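Local coordinates for protein beta-glucoside kinase (Listeria monocytogenes, PDB 4HTL) that catalyses the ATP-dependent phosphorylation of cellobiose to cellobiose-6'-phosphate and may also act as a transcriptional regulator of the cellobiose-PTS operon, at residues I60-P65 with V101-D106; Y67-T72 with G149-G154; D125-T130 with F236-I241; E176-L181 with T219-G224; T252-L257 with T269-A274. All coordinates share one frame; numbering follows the deposited sequence. Where two conformers were deposited one is given.

Interaction 1: residues I60-P65 with V101-D106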
# COMPACT_ATOMS: atom_id res chain seq x y z
N ILE A 60 -18.92 14.98 20.92
CA ILE A 60 -19.44 13.83 20.18
C ILE A 60 -18.37 13.32 19.22
O ILE A 60 -17.76 14.12 18.50
CB ILE A 60 -20.73 14.17 19.39
CG1 ILE A 60 -21.85 14.72 20.32
CG2 ILE A 60 -21.20 12.94 18.61
CD1 ILE A 60 -23.04 15.31 19.58
N ALA A 61 -18.15 12.00 19.22
CA ALA A 61 -17.12 11.33 18.41
C ALA A 61 -17.80 10.19 17.66
O ALA A 61 -18.52 9.38 18.26
CB ALA A 61 -16.00 10.78 19.30
N VAL A 62 -17.60 10.16 16.35
CA VAL A 62 -18.25 9.16 15.49
C VAL A 62 -17.23 8.34 14.72
O VAL A 62 -16.26 8.90 14.13
CB VAL A 62 -19.21 9.85 14.49
CG1 VAL A 62 -19.90 8.81 13.58
CG2 VAL A 62 -20.22 10.74 15.24
N SER A 63 -17.48 7.02 14.68
CA SER A 63 -16.81 6.08 13.79
C SER A 63 -17.87 5.62 12.76
O SER A 63 -18.90 5.02 13.10
CB SER A 63 -16.26 4.89 14.60
OG SER A 63 -16.06 3.73 13.85
N ALA A 64 -17.63 5.92 11.49
CA ALA A 64 -18.61 5.71 10.44
C ALA A 64 -18.04 4.92 9.28
O ALA A 64 -16.88 5.15 8.90
CB ALA A 64 -19.12 7.07 9.94
N PRO A 65 -18.86 4.06 8.65
CA PRO A 65 -18.35 3.43 7.42
C PRO A 65 -18.23 4.39 6.26
O PRO A 65 -18.81 5.49 6.27
CB PRO A 65 -19.33 2.29 7.15
CG PRO A 65 -20.59 2.70 7.83
CD PRO A 65 -20.21 3.59 8.99
N VAL A 101 -17.95 18.21 17.51
CA VAL A 101 -18.14 16.90 16.88
C VAL A 101 -16.89 16.53 16.07
O VAL A 101 -16.25 17.39 15.46
CB VAL A 101 -19.39 16.89 15.96
CG1 VAL A 101 -19.59 15.51 15.31
CG2 VAL A 101 -20.64 17.31 16.76
N ALA A 102 -16.53 15.26 16.11
CA ALA A 102 -15.52 14.71 15.23
C ALA A 102 -16.03 13.41 14.61
O ALA A 102 -16.85 12.68 15.19
CB ALA A 102 -14.20 14.50 15.96
N ILE A 103 -15.54 13.16 13.41
CA ILE A 103 -15.90 11.97 12.68
C ILE A 103 -14.69 11.40 11.92
O ILE A 103 -13.85 12.16 11.39
CB ILE A 103 -17.05 12.27 11.73
CG1 ILE A 103 -17.51 10.99 11.03
CG2 ILE A 103 -16.63 13.32 10.72
CD1 ILE A 103 -18.89 11.12 10.47
N GLU A 104 -14.59 10.06 11.89
CA GLU A 104 -13.50 9.36 11.21
C GLU A 104 -14.10 8.04 10.72
O GLU A 104 -15.13 7.58 11.21
CB GLU A 104 -12.31 9.14 12.16
CG GLU A 104 -11.09 8.35 11.63
CD GLU A 104 -10.48 8.89 10.37
OE1 GLU A 104 -9.54 9.67 10.47
OE2 GLU A 104 -10.93 8.49 9.26
N ASN A 105 -13.48 7.43 9.72
CA ASN A 105 -13.89 6.15 9.17
C ASN A 105 -13.74 5.00 10.17
O ASN A 105 -12.83 5.05 11.02
CB ASN A 105 -13.06 5.92 7.90
CG ASN A 105 -12.97 4.47 7.49
OD1 ASN A 105 -12.07 3.75 7.93
ND2 ASN A 105 -13.87 4.05 6.58
N ASP A 106 -14.57 3.97 10.06
CA ASP A 106 -14.63 2.89 11.04
C ASP A 106 -13.34 2.07 11.17
O ASP A 106 -12.91 1.76 12.29
CB ASP A 106 -15.86 2.01 10.86
CG ASP A 106 -15.93 1.32 9.53
OD1 ASP A 106 -15.24 1.70 8.58
OD2 ASP A 106 -16.70 0.36 9.44
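Residues Ile60 to Ala64 run beside Val101 to Asn105 as neighbouring parallel strands of a mixed five-stranded sheet with the order 3-2-1-4-5, as in the ribonuclease H-like domains of sugar kinases of the actin-ATPase clan. The segments diverge by only 17°. Their backbones are zipped in the alternating parallel pattern: Ala102 N donates to Ile60 O (2.9 Å), Val62 N to Ala102 O, Glu104 N to Val62 O and Ala64 N to Glu104 O. A weak, bent bond from Asp106 N to Ala64 O ends the ladder where the next helix starts.

Ile60, Val62, Val101 and Ile103 share one face, where branched side chains suit both strand geometry and a buried apolar core. Val62 CG1 and Ile103 CG1 both lie opposite their own backbone N (chi1 near 180°), and the two side chains run alongside each other, with Val62 CG1 4.0 Å from Ile103 CD1. The other face carries small Ala61, Ala102 and Ser63. Ser63 OG rests 3.3 Å from Asp106 CA and bonds to Asp10, a probable ATP-site residue. Glu104 bends back so that OE2 accepts from Asn105 N (2.8 Å), while OE1 pairs with Arg147. Asn105 is the N-cap of the following helix: OD1 receives Asn108 N, and ND2 reaches Gly66 O.

Strand 6-11 flanks strand 59-64 across from strand 101-105. Helix 89-97 covers the Val62 and Ile103 face, and helices 280-293 and 106-117 pack on the face of Ala61, Ser63 and Glu104.

Interaction 2: residues Y67-T72 with G149-G154. With EDO (1,2-ethanediol), chain B.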
# COMPACT_ATOMS: atom_id res chain seq x y z
N TYR A 67 -16.24 6.83 3.37
CA TYR A 67 -15.16 7.77 3.16
C TYR A 67 -15.57 9.07 3.80
O TYR A 67 -16.64 9.63 3.46
CB TYR A 67 -14.88 7.91 1.65
CG TYR A 67 -14.65 6.60 0.92
CD1 TYR A 67 -13.91 5.57 1.49
CD2 TYR A 67 -15.08 6.43 -0.39
CE1 TYR A 67 -13.68 4.39 0.81
CE2 TYR A 67 -14.88 5.26 -1.07
CZ TYR A 67 -14.15 4.25 -0.49
OH TYR A 67 -13.94 3.06 -1.15
N VAL A 68 -14.77 9.52 4.75
CA VAL A 68 -15.07 10.68 5.57
C VAL A 68 -13.90 11.64 5.55
O VAL A 68 -12.77 11.22 5.84
CB VAL A 68 -15.27 10.26 7.06
CG1 VAL A 68 -15.43 11.49 7.95
CG2 VAL A 68 -16.45 9.32 7.22
N ASN A 69 -14.15 12.90 5.23
CA ASN A 69 -13.18 13.96 5.41
C ASN A 69 -13.16 14.26 6.90
O ASN A 69 -14.14 14.75 7.45
CB ASN A 69 -13.55 15.17 4.57
CG ASN A 69 -12.58 16.32 4.73
OD1 ASN A 69 -11.98 16.50 5.80
ND2 ASN A 69 -12.41 17.11 3.66
N PRO A 70 -12.06 13.93 7.56
CA PRO A 70 -12.05 14.00 9.01
C PRO A 70 -12.00 15.42 9.55
O PRO A 70 -12.25 15.61 10.72
CB PRO A 70 -10.80 13.23 9.38
CG PRO A 70 -9.89 13.45 8.22
CD PRO A 70 -10.77 13.52 7.01
N LYS A 71 -11.63 16.41 8.72
CA LYS A 71 -11.60 17.80 9.18
C LYS A 71 -12.97 18.49 8.99
O LYS A 71 -13.43 19.20 9.88
CB LYS A 71 -10.49 18.61 8.47
CG LYS A 71 -9.07 18.23 8.93
CD LYS A 71 -7.99 19.21 8.47
CE LYS A 71 -6.61 18.81 8.97
NZ LYS A 71 -5.47 19.36 8.17
N THR A 72 -13.60 18.28 7.83
CA THR A 72 -14.89 18.89 7.52
C THR A 72 -16.12 18.10 7.99
O THR A 72 -17.21 18.68 8.18
CB THR A 72 -15.08 19.19 6.04
OG1 THR A 72 -15.22 17.97 5.31
CG2 THR A 72 -13.92 20.03 5.47
N GLY A 149 -5.72 10.59 -0.64
CA GLY A 149 -6.04 11.89 -1.23
C GLY A 149 -7.54 12.27 -1.18
O GLY A 149 -7.90 13.46 -1.19
N ARG A 150 -8.40 11.25 -1.16
CA ARG A 150 -9.83 11.44 -1.06
C ARG A 150 -10.42 10.64 0.10
O ARG A 150 -11.62 10.37 0.13
CB ARG A 150 -10.52 11.12 -2.39
CG ARG A 150 -10.15 12.03 -3.56
CD ARG A 150 -10.84 11.50 -4.83
NE ARG A 150 -10.77 12.42 -5.95
CZ ARG A 150 -9.70 12.56 -6.75
NH1 ARG A 150 -8.60 11.83 -6.60
NH2 ARG A 150 -9.74 13.43 -7.73
N PHE A 151 -9.57 10.32 1.10
CA PHE A 151 -10.02 9.69 2.33
C PHE A 151 -10.52 8.27 2.08
O PHE A 151 -11.37 7.75 2.85
CB PHE A 151 -11.09 10.55 3.01
CG PHE A 151 -10.68 11.98 3.09
CD1 PHE A 151 -9.62 12.35 3.89
CD2 PHE A 151 -11.29 12.94 2.30
CE1 PHE A 151 -9.20 13.65 3.95
CE2 PHE A 151 -10.84 14.24 2.34
CZ PHE A 151 -9.79 14.59 3.15
N ARG A 152 -9.98 7.65 1.05
CA ARG A 152 -10.38 6.32 0.64
C ARG A 152 -9.37 5.22 0.98
O ARG A 152 -9.67 4.02 0.74
CB ARG A 152 -10.70 6.27 -0.85
CG ARG A 152 -11.70 7.32 -1.30
CD ARG A 152 -12.15 7.23 -2.72
NE ARG A 152 -11.05 7.52 -3.62
CZ ARG A 152 -11.18 7.83 -4.90
NH1 ARG A 152 -12.37 7.93 -5.47
NH2 ARG A 152 -10.09 8.06 -5.61
N ALA A 153 -8.19 5.58 1.43
CA ALA A 153 -7.09 4.61 1.57
C ALA A 153 -7.45 3.48 2.53
O ALA A 153 -8.31 3.63 3.42
CB ALA A 153 -5.81 5.28 2.02
N GLY A 154 -6.85 2.32 2.32
CA GLY A 154 -7.02 1.19 3.20
C GLY A 154 -8.07 0.16 2.79
O GLY A 154 -8.50 -0.66 3.59
C1 EDO B . -14.33 14.24 -7.18
O1 EDO B . -13.89 13.03 -6.53
C2 EDO B . -13.16 15.22 -7.26
O2 EDO B . -12.26 14.93 -8.36
O HOH W 1 -12.30 7.85 5.21
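Phe151 and Tyr67 both hold CG beside the backbone N and opposite the carbonyl carbon (chi1 -47° and -53°), which lays each ring against the other segment. The Phe151 ring takes Asn69 over one face, CA lying 3.8 Å from the ring centroid in a CH-pi contact, and the Asn69 amide is tilted 34° from the ring. Pro70 CD, an apolar ring methylene, comes up obliquely to within 3.4 Å of Phe151 CE1, and Val68 O lies against Phe151 CB.

In the second CH-pi contact, Arg152 CG sits over the middle of the Tyr67 ring, 3.6 Å from its centroid. The arginine thus spends its aliphatic part on the ring, while its guanidinium forms salt bridges with Asp237 and Asp268 of the second subunit and gives NH2 to Arg267 O there. Tyr67 OH bonds to Glu155. Arg150 grips an ethanediol, probably from the crystallisation liquor, through NE to O1 (3.2 Å) and NH2 to O2 (3.0 Å).

Asn69 is fixed within its own segment. Its OD1 accepts from Lys71 N (2.9 Å), in the carbonyl plane, and from Thr72 N (3.1 Å), above that plane: an Asx turn widened to an Asx motif, beside a loop at the dimer interface.

Interaction 3: residues D125-T130 with F236-I241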
# COMPACT_ATOMS: atom_id res chain seq x y z
N ASP A 125 4.86 2.14 11.88
CA ASP A 125 4.48 1.54 10.60
C ASP A 125 3.82 0.20 10.89
O ASP A 125 4.49 -0.78 11.20
CB ASP A 125 5.73 1.31 9.72
CG ASP A 125 6.36 2.59 9.25
OD1 ASP A 125 7.30 3.06 9.95
OD2 ASP A 125 5.84 3.18 8.26
N PHE A 126 2.48 0.22 10.95
CA PHE A 126 1.72 -1.01 11.13
C PHE A 126 0.41 -0.92 10.37
O PHE A 126 -0.02 0.16 9.99
CB PHE A 126 1.47 -1.34 12.59
CG PHE A 126 0.48 -0.45 13.31
CD1 PHE A 126 0.89 0.76 13.91
CD2 PHE A 126 -0.82 -0.83 13.48
CE1 PHE A 126 0.02 1.51 14.62
CE2 PHE A 126 -1.71 -0.08 14.17
CZ PHE A 126 -1.28 1.11 14.79
N LEU A 127 -0.14 -2.09 10.08
CA LEU A 127 -1.42 -2.19 9.43
C LEU A 127 -2.41 -2.95 10.33
O LEU A 127 -2.03 -3.78 11.13
CB LEU A 127 -1.31 -2.92 8.11
CG LEU A 127 -0.20 -2.50 7.14
CD1 LEU A 127 -0.14 -3.43 5.91
CD2 LEU A 127 -0.46 -1.03 6.70
N CYS A 128 -3.67 -2.66 10.11
CA CYS A 128 -4.78 -3.45 10.64
C CYS A 128 -5.59 -4.07 9.49
O CYS A 128 -6.09 -3.38 8.58
CB CYS A 128 -5.65 -2.62 11.47
SG CYS A 128 -4.89 -2.02 12.99
N LEU A 129 -5.78 -5.37 9.59
CA LEU A 129 -6.53 -6.14 8.58
C LEU A 129 -7.70 -6.81 9.35
O LEU A 129 -7.49 -7.51 10.33
CB LEU A 129 -5.61 -7.17 7.97
CG LEU A 129 -6.26 -8.26 7.08
CD1 LEU A 129 -6.94 -7.66 5.84
CD2 LEU A 129 -5.24 -9.34 6.74
N THR A 130 -8.92 -6.55 8.88
CA THR A 130 -10.15 -7.08 9.52
C THR A 130 -10.81 -8.03 8.54
O THR A 130 -11.11 -7.62 7.44
CB THR A 130 -11.06 -5.93 9.92
OG1 THR A 130 -10.31 -5.02 10.78
CG2 THR A 130 -12.25 -6.46 10.74
N PHE A 236 3.99 -1.94 2.04
CA PHE A 236 4.06 -1.01 3.12
C PHE A 236 5.28 -1.21 4.04
O PHE A 236 5.65 -0.30 4.79
CB PHE A 236 2.79 -1.14 4.01
CG PHE A 236 1.53 -0.63 3.35
CD1 PHE A 236 1.26 0.73 3.33
CD2 PHE A 236 0.70 -1.48 2.67
CE1 PHE A 236 0.13 1.24 2.68
CE2 PHE A 236 -0.46 -0.99 2.04
CZ PHE A 236 -0.72 0.37 2.01
N ASP A 237 5.82 -2.41 4.07
CA ASP A 237 6.90 -2.77 5.00
C ASP A 237 6.54 -2.38 6.42
O ASP A 237 7.29 -1.70 7.12
CB ASP A 237 8.24 -2.15 4.53
CG ASP A 237 9.43 -2.49 5.44
OD1 ASP A 237 9.50 -3.62 5.97
OD2 ASP A 237 10.29 -1.59 5.67
N PRO A 238 5.35 -2.83 6.88
CA PRO A 238 5.06 -2.65 8.28
C PRO A 238 5.94 -3.49 9.19
O PRO A 238 6.48 -4.48 8.75
CB PRO A 238 3.63 -3.14 8.38
CG PRO A 238 3.57 -4.30 7.35
CD PRO A 238 4.46 -3.83 6.23
N THR A 239 6.05 -3.14 10.46
CA THR A 239 6.64 -4.05 11.43
C THR A 239 5.63 -5.11 11.92
O THR A 239 6.01 -6.24 12.24
CB THR A 239 7.21 -3.25 12.63
OG1 THR A 239 6.16 -2.54 13.31
CG2 THR A 239 8.34 -2.32 12.14
N HIS A 240 4.36 -4.72 11.94
CA HIS A 240 3.27 -5.51 12.54
C HIS A 240 2.03 -5.39 11.68
O HIS A 240 1.73 -4.31 11.15
CB HIS A 240 2.87 -5.01 13.93
CG HIS A 240 3.93 -5.18 14.97
ND1 HIS A 240 5.10 -4.50 14.94
CD2 HIS A 240 3.96 -5.96 16.11
CE1 HIS A 240 5.84 -4.84 16.00
NE2 HIS A 240 5.15 -5.75 16.71
N ILE A 241 1.32 -6.49 11.51
CA ILE A 241 -0.04 -6.48 10.97
C ILE A 241 -0.94 -7.12 12.00
O ILE A 241 -0.78 -8.29 12.36
CB ILE A 241 -0.16 -7.22 9.63
CG1 ILE A 241 0.81 -6.60 8.58
CG2 ILE A 241 -1.62 -7.21 9.10
CD1 ILE A 241 0.84 -7.33 7.25
O HOH W 2 4.39 1.89 6.27
O HOH W 3 6.56 0.22 13.57
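Leu127 drives its isobutyl group at about a right angle into Phe236. With CG beside the backbone N (chi1 -48°), the leucine fork opens over the aromatic ring: CD2 hangs above one face, towards the rim, 4.2 Å from the ring centroid in a CH-pi contact, while CD1 lies 3.9 Å from Phe236 CD2. The leucine crosses Pro238 obliquely, Leu127 CD1 lying 4.1 Å from Pro238 CG, and the same CD1 meets Ile241 CD1. One forked side chain can thus fill the angle between a helix end, a proline and a strand. Further along, Leu129 CB packs against Ile241 CG2 at 4.1 Å.

The backbones are parallel but only just beginning to pair. Thr239 N donates to Asp125 O (2.9 Å), and Leu127 N to His240 O (3.1 Å). Asp237, with positive phi, turns the chain out of helix 212-236, and Pro238, whose nitrogen has no hydrogen to give, follows where no helical bond is needed. The buried Asp125 accepts from Asn142 N at OD2, and a water 2.8 Å from Asp125 OD2 bridges that oxygen to Phe236 O at the helix end. Thr239 OG1 bonds His240 ND1 at 2.8 Å, in the plane of the imidazole, setting how the ring is turned.

Leu229, Leu232 and Ile233 of helix 212-236 cover the Leu127, Leu129 and Ile241 face. Strand 135-141 borders strand 126-131, strand 270-273 borders strand 240-244 on its far side, and Phe236 stacks on Phe236 of the second subunit.

Interaction 4: residues E176-L181 with T219-G224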
# COMPACT_ATOMS: atom_id res chain seq x y z
N GLU A 176 -14.66 -10.66 -2.15
CA GLU A 176 -15.51 -11.67 -2.73
C GLU A 176 -14.96 -13.08 -2.83
O GLU A 176 -15.69 -13.99 -3.29
CB GLU A 176 -16.08 -11.18 -4.08
CG GLU A 176 -16.74 -9.82 -3.93
CD GLU A 176 -17.52 -9.33 -5.15
OE1 GLU A 176 -18.17 -10.17 -5.80
OE2 GLU A 176 -17.50 -8.08 -5.41
N THR A 177 -13.70 -13.30 -2.44
CA THR A 177 -13.10 -14.65 -2.49
C THR A 177 -12.64 -15.18 -1.15
O THR A 177 -12.44 -16.39 -1.02
CB THR A 177 -11.82 -14.64 -3.38
OG1 THR A 177 -10.80 -13.81 -2.81
CG2 THR A 177 -12.17 -14.12 -4.79
N THR A 178 -12.39 -14.28 -0.19
CA THR A 178 -11.64 -14.62 1.01
C THR A 178 -12.23 -13.99 2.29
O THR A 178 -11.65 -13.06 2.87
CB THR A 178 -10.17 -14.27 0.81
OG1 THR A 178 -9.72 -14.75 -0.47
CG2 THR A 178 -9.27 -14.78 1.92
N THR A 179 -13.41 -14.47 2.70
CA THR A 179 -14.11 -13.94 3.87
C THR A 179 -14.84 -15.08 4.54
O THR A 179 -15.05 -16.16 3.93
CB THR A 179 -15.15 -12.83 3.53
OG1 THR A 179 -16.27 -13.40 2.86
CG2 THR A 179 -14.53 -11.71 2.62
N MSE A 180 -15.25 -14.84 5.78
CA MSE A 180 -16.06 -15.83 6.50
C MSE A 180 -17.41 -16.11 5.79
O MSE A 180 -17.90 -17.25 5.77
CB MSE A 180 -16.29 -15.37 7.92
CG MSE A 180 -14.96 -15.20 8.73
SE MSE A 180 -13.93 -16.82 9.10
CE MSE A 180 -15.06 -17.43 10.55
N LEU A 181 -18.00 -15.06 5.20
CA LEU A 181 -19.21 -15.19 4.38
C LEU A 181 -18.98 -16.07 3.15
O LEU A 181 -19.79 -16.96 2.87
CB LEU A 181 -19.76 -13.84 3.96
CG LEU A 181 -21.03 -13.84 3.07
CD1 LEU A 181 -22.20 -14.66 3.65
CD2 LEU A 181 -21.42 -12.39 2.76
N THR A 219 -8.15 -24.32 3.37
CA THR A 219 -6.85 -24.16 2.70
C THR A 219 -6.86 -22.99 1.70
O THR A 219 -5.94 -22.16 1.68
CB THR A 219 -6.37 -25.47 2.05
OG1 THR A 219 -6.30 -26.49 3.06
CG2 THR A 219 -4.98 -25.31 1.40
N GLU A 220 -7.92 -22.92 0.90
CA GLU A 220 -8.06 -21.85 -0.09
C GLU A 220 -8.23 -20.48 0.59
O GLU A 220 -7.69 -19.50 0.12
CB GLU A 220 -9.19 -22.11 -1.06
CG GLU A 220 -8.93 -23.36 -1.89
CD GLU A 220 -7.89 -23.16 -2.97
OE1 GLU A 220 -8.10 -22.26 -3.78
OE2 GLU A 220 -6.89 -23.90 -3.04
N PHE A 221 -9.02 -20.44 1.67
CA PHE A 221 -9.18 -19.24 2.49
C PHE A 221 -7.82 -18.74 2.98
O PHE A 221 -7.46 -17.56 2.83
CB PHE A 221 -10.16 -19.57 3.63
CG PHE A 221 -10.38 -18.46 4.64
CD1 PHE A 221 -11.06 -17.29 4.31
CD2 PHE A 221 -10.03 -18.65 5.94
CE1 PHE A 221 -11.31 -16.32 5.25
CE2 PHE A 221 -10.28 -17.69 6.90
CZ PHE A 221 -10.92 -16.51 6.56
N TYR A 222 -7.02 -19.63 3.56
CA TYR A 222 -5.74 -19.21 4.09
C TYR A 222 -4.79 -18.77 2.98
O TYR A 222 -4.04 -17.79 3.13
CB TYR A 222 -5.11 -20.32 4.93
CG TYR A 222 -5.75 -20.48 6.31
CD1 TYR A 222 -6.14 -19.39 7.05
CD2 TYR A 222 -5.78 -21.69 6.94
CE1 TYR A 222 -6.69 -19.50 8.31
CE2 TYR A 222 -6.30 -21.82 8.24
CZ TYR A 222 -6.76 -20.74 8.90
OH TYR A 222 -7.26 -20.92 10.17
N THR A 223 -4.88 -19.40 1.83
CA THR A 223 -4.05 -18.98 0.68
C THR A 223 -4.42 -17.55 0.24
O THR A 223 -3.56 -16.75 -0.01
CB THR A 223 -4.17 -19.96 -0.51
OG1 THR A 223 -3.59 -21.23 -0.14
CG2 THR A 223 -3.47 -19.39 -1.82
N GLY A 224 -5.71 -17.22 0.22
CA GLY A 224 -6.12 -15.91 -0.10
C GLY A 224 -5.62 -14.90 0.91
O GLY A 224 -5.16 -13.83 0.55
O HOH W 4 -9.21 -17.32 -1.14
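Thr178 OG1, on the side facing Gly224, is gripped by two groups: Thr177 OG1 at 2.7 Å and a water at 2.7 Å. That water donates to Glu220 O (2.9 Å), so it links the two-residue break between helices 174-177 and 180-191 to the long helix 212-236. The break is a helix end followed directly by a helix start, with Thr179 as the N-cap of the second helix: its OG1 receives Val182 N.

Threonine suits position 178 because its two branches do different work. OG1 is held beside the backbone N (chi1 -46°), where it reaches Thr177 and the water. The methyl CG2 points the other way, opposite the backbone N, and rests on the helix backbone, 3.4 Å from Phe221 O and 3.8 Å from Gly224 C. Glycine fits at 224 because a CB there would point at the threonine and run into Thr178 OG1, which already lies 3.8 Å from Gly224 CA.

Phe221 carries most of the remaining surface. Its CG stands opposite the backbone N, which swings the ring out from the helix towards the break. There the ring's edge is turned to the backbone of Thr178 and Thr179, and Thr179 N lies close to the ring plane, 3.8 Å from CE1. This buried nitrogen has no hydrogen-bonding partner in the model. Ile247 also packs on the ring. Met180, present as selenomethionine, folds back through two bends to make a Met-aromatic contact, its SE approaching the ring obliquely, 4.0 Å from Phe221 CZ.

Interaction 5: residues T252-L257 with T269-A274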
# COMPACT_ATOMS: atom_id res chain seq x y z
N THR A 252 -7.06 -20.58 17.06
CA THR A 252 -5.71 -20.85 16.61
C THR A 252 -5.39 -20.22 15.26
O THR A 252 -4.39 -20.53 14.64
CB THR A 252 -5.50 -22.36 16.56
OG1 THR A 252 -6.50 -22.92 15.68
CG2 THR A 252 -5.53 -22.98 17.98
N PHE A 253 -6.18 -19.24 14.83
CA PHE A 253 -5.97 -18.75 13.45
C PHE A 253 -4.62 -18.11 13.22
O PHE A 253 -4.07 -18.28 12.15
CB PHE A 253 -7.12 -17.87 12.93
CG PHE A 253 -6.94 -16.39 13.17
CD1 PHE A 253 -6.29 -15.57 12.23
CD2 PHE A 253 -7.45 -15.81 14.32
CE1 PHE A 253 -6.14 -14.22 12.47
CE2 PHE A 253 -7.30 -14.45 14.56
CZ PHE A 253 -6.64 -13.65 13.64
N ILE A 254 -4.06 -17.38 14.19
CA ILE A 254 -2.71 -16.79 13.95
C ILE A 254 -1.64 -17.88 13.71
O ILE A 254 -0.84 -17.78 12.74
CB ILE A 254 -2.28 -15.81 15.09
CG1 ILE A 254 -3.17 -14.56 15.06
CG2 ILE A 254 -0.80 -15.43 14.92
CD1 ILE A 254 -2.96 -13.62 13.89
N ALA A 255 -1.65 -18.92 14.55
CA ALA A 255 -0.70 -20.03 14.40
C ALA A 255 -0.92 -20.69 13.04
O ALA A 255 0.05 -21.02 12.35
CB ALA A 255 -0.79 -21.07 15.53
N GLU A 256 -2.19 -20.80 12.64
CA GLU A 256 -2.54 -21.46 11.35
C GLU A 256 -2.06 -20.64 10.14
O GLU A 256 -1.56 -21.17 9.18
CB GLU A 256 -4.02 -21.74 11.29
CG GLU A 256 -4.45 -22.84 12.25
CD GLU A 256 -5.93 -23.15 12.08
OE1 GLU A 256 -6.76 -22.47 12.60
OE2 GLU A 256 -6.26 -24.09 11.41
N LEU A 257 -2.20 -19.32 10.24
CA LEU A 257 -1.71 -18.42 9.20
C LEU A 257 -0.21 -18.42 9.13
O LEU A 257 0.35 -18.45 8.06
CB LEU A 257 -2.18 -16.99 9.41
CG LEU A 257 -3.59 -16.67 8.99
CD1 LEU A 257 -3.88 -15.20 9.32
CD2 LEU A 257 -3.84 -17.05 7.52
N THR A 269 7.87 -9.59 9.40
CA THR A 269 6.63 -8.99 9.84
C THR A 269 6.03 -9.81 10.94
O THR A 269 5.96 -11.04 10.82
CB THR A 269 5.64 -8.91 8.68
OG1 THR A 269 6.30 -8.41 7.51
CG2 THR A 269 4.42 -8.03 9.00
N ILE A 270 5.58 -9.13 11.99
CA ILE A 270 4.86 -9.77 13.08
C ILE A 270 3.37 -9.71 12.79
O ILE A 270 2.85 -8.67 12.47
CB ILE A 270 5.18 -9.09 14.41
CG1 ILE A 270 6.65 -9.38 14.79
CG2 ILE A 270 4.24 -9.57 15.55
CD1 ILE A 270 7.16 -8.44 15.88
N ILE A 271 2.72 -10.88 12.81
CA ILE A 271 1.27 -10.98 12.72
C ILE A 271 0.71 -11.43 14.06
O ILE A 271 1.18 -12.39 14.64
CB ILE A 271 0.73 -11.81 11.50
CG1 ILE A 271 1.11 -13.28 11.57
CG2 ILE A 271 1.19 -11.19 10.16
CD1 ILE A 271 0.40 -14.19 10.54
N GLU A 272 -0.34 -10.76 14.51
CA GLU A 272 -0.98 -11.09 15.78
C GLU A 272 -2.37 -10.48 15.79
O GLU A 272 -2.72 -9.69 14.92
CB GLU A 272 -0.15 -10.65 17.00
CG GLU A 272 0.11 -9.20 17.09
CD GLU A 272 1.04 -8.90 18.28
OE1 GLU A 272 0.70 -9.34 19.38
OE2 GLU A 272 2.10 -8.25 18.09
N THR A 273 -3.19 -10.89 16.75
CA THR A 273 -4.53 -10.37 16.81
C THR A 273 -4.62 -8.91 17.25
O THR A 273 -3.81 -8.42 18.03
CB THR A 273 -5.43 -11.20 17.74
OG1 THR A 273 -4.83 -11.28 19.05
CG2 THR A 273 -5.68 -12.62 17.12
N ALA A 274 -5.62 -8.23 16.71
CA ALA A 274 -5.98 -6.87 17.15
C ALA A 274 -6.58 -6.98 18.55
O ALA A 274 -7.05 -8.02 18.93
CB ALA A 274 -7.04 -6.31 16.18
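Ile254 on helix 253-261 packs onto strand 270-273, the helix and closing strand of a beta-alpha-beta crossover that starts at strand 240-244. The segments run nearly antiparallel, at 156°, with their axes 8.6 Å apart, a spacing filled by aliphatic side chains.

Contacts between side chains come first. Leu257 CB touches Ile271 CD1 at 4.0 Å, and Ile254 CG1 meets Thr273 CG2 at 3.8 Å. That threonine methyl also approaches the Phe253 ring obliquely. Ile271 aims at the helix, and its long branch, squeezed between the backbone N and the carbonyl carbon (chi1 65°), reaches Leu257. Beta-branched Ile271 and Thr273 are well suited to an extended strand. On the helix, Phe253 and Leu257 also meet Tyr222 of helix 212-236.

Polar groups mostly look elsewhere. Glu272 turns its side chain from the helix and forms a salt bridge with Lys119, while Glu256 pairs with Arg250.

The third kind sets side chain against backbone. Ile254 lies against the strand backbone with two branches: CG2 lies 3.6 Å from Ile271 O, and a bent second torsion (chi2 -71°) brings CD1 over the peptide, 3.7 Å from Glu272 C.

From the N terminus, interaction 1 closes first, joining residues 60-65 to 101-106 within the first sheet. Interaction 2 opens inside that span at 67-72 and closes only at 149-154, so the two cross, touching where Ile103 packs on Val68. Interaction 3 opens before interaction 2 closes, crossing it in turn, and ends at 236-241 in the second sheet. Its long span contains interaction 4, which ties the helical break at 178-179 to helix 212-236. Interaction 5 follows in series as a short local closure. Its strand pairs with that of interaction 3 through Ile241 and Ile270, and its helix meets interaction 4 through Tyr222. Interactions 2, 3 and 4 also touch the second subunit.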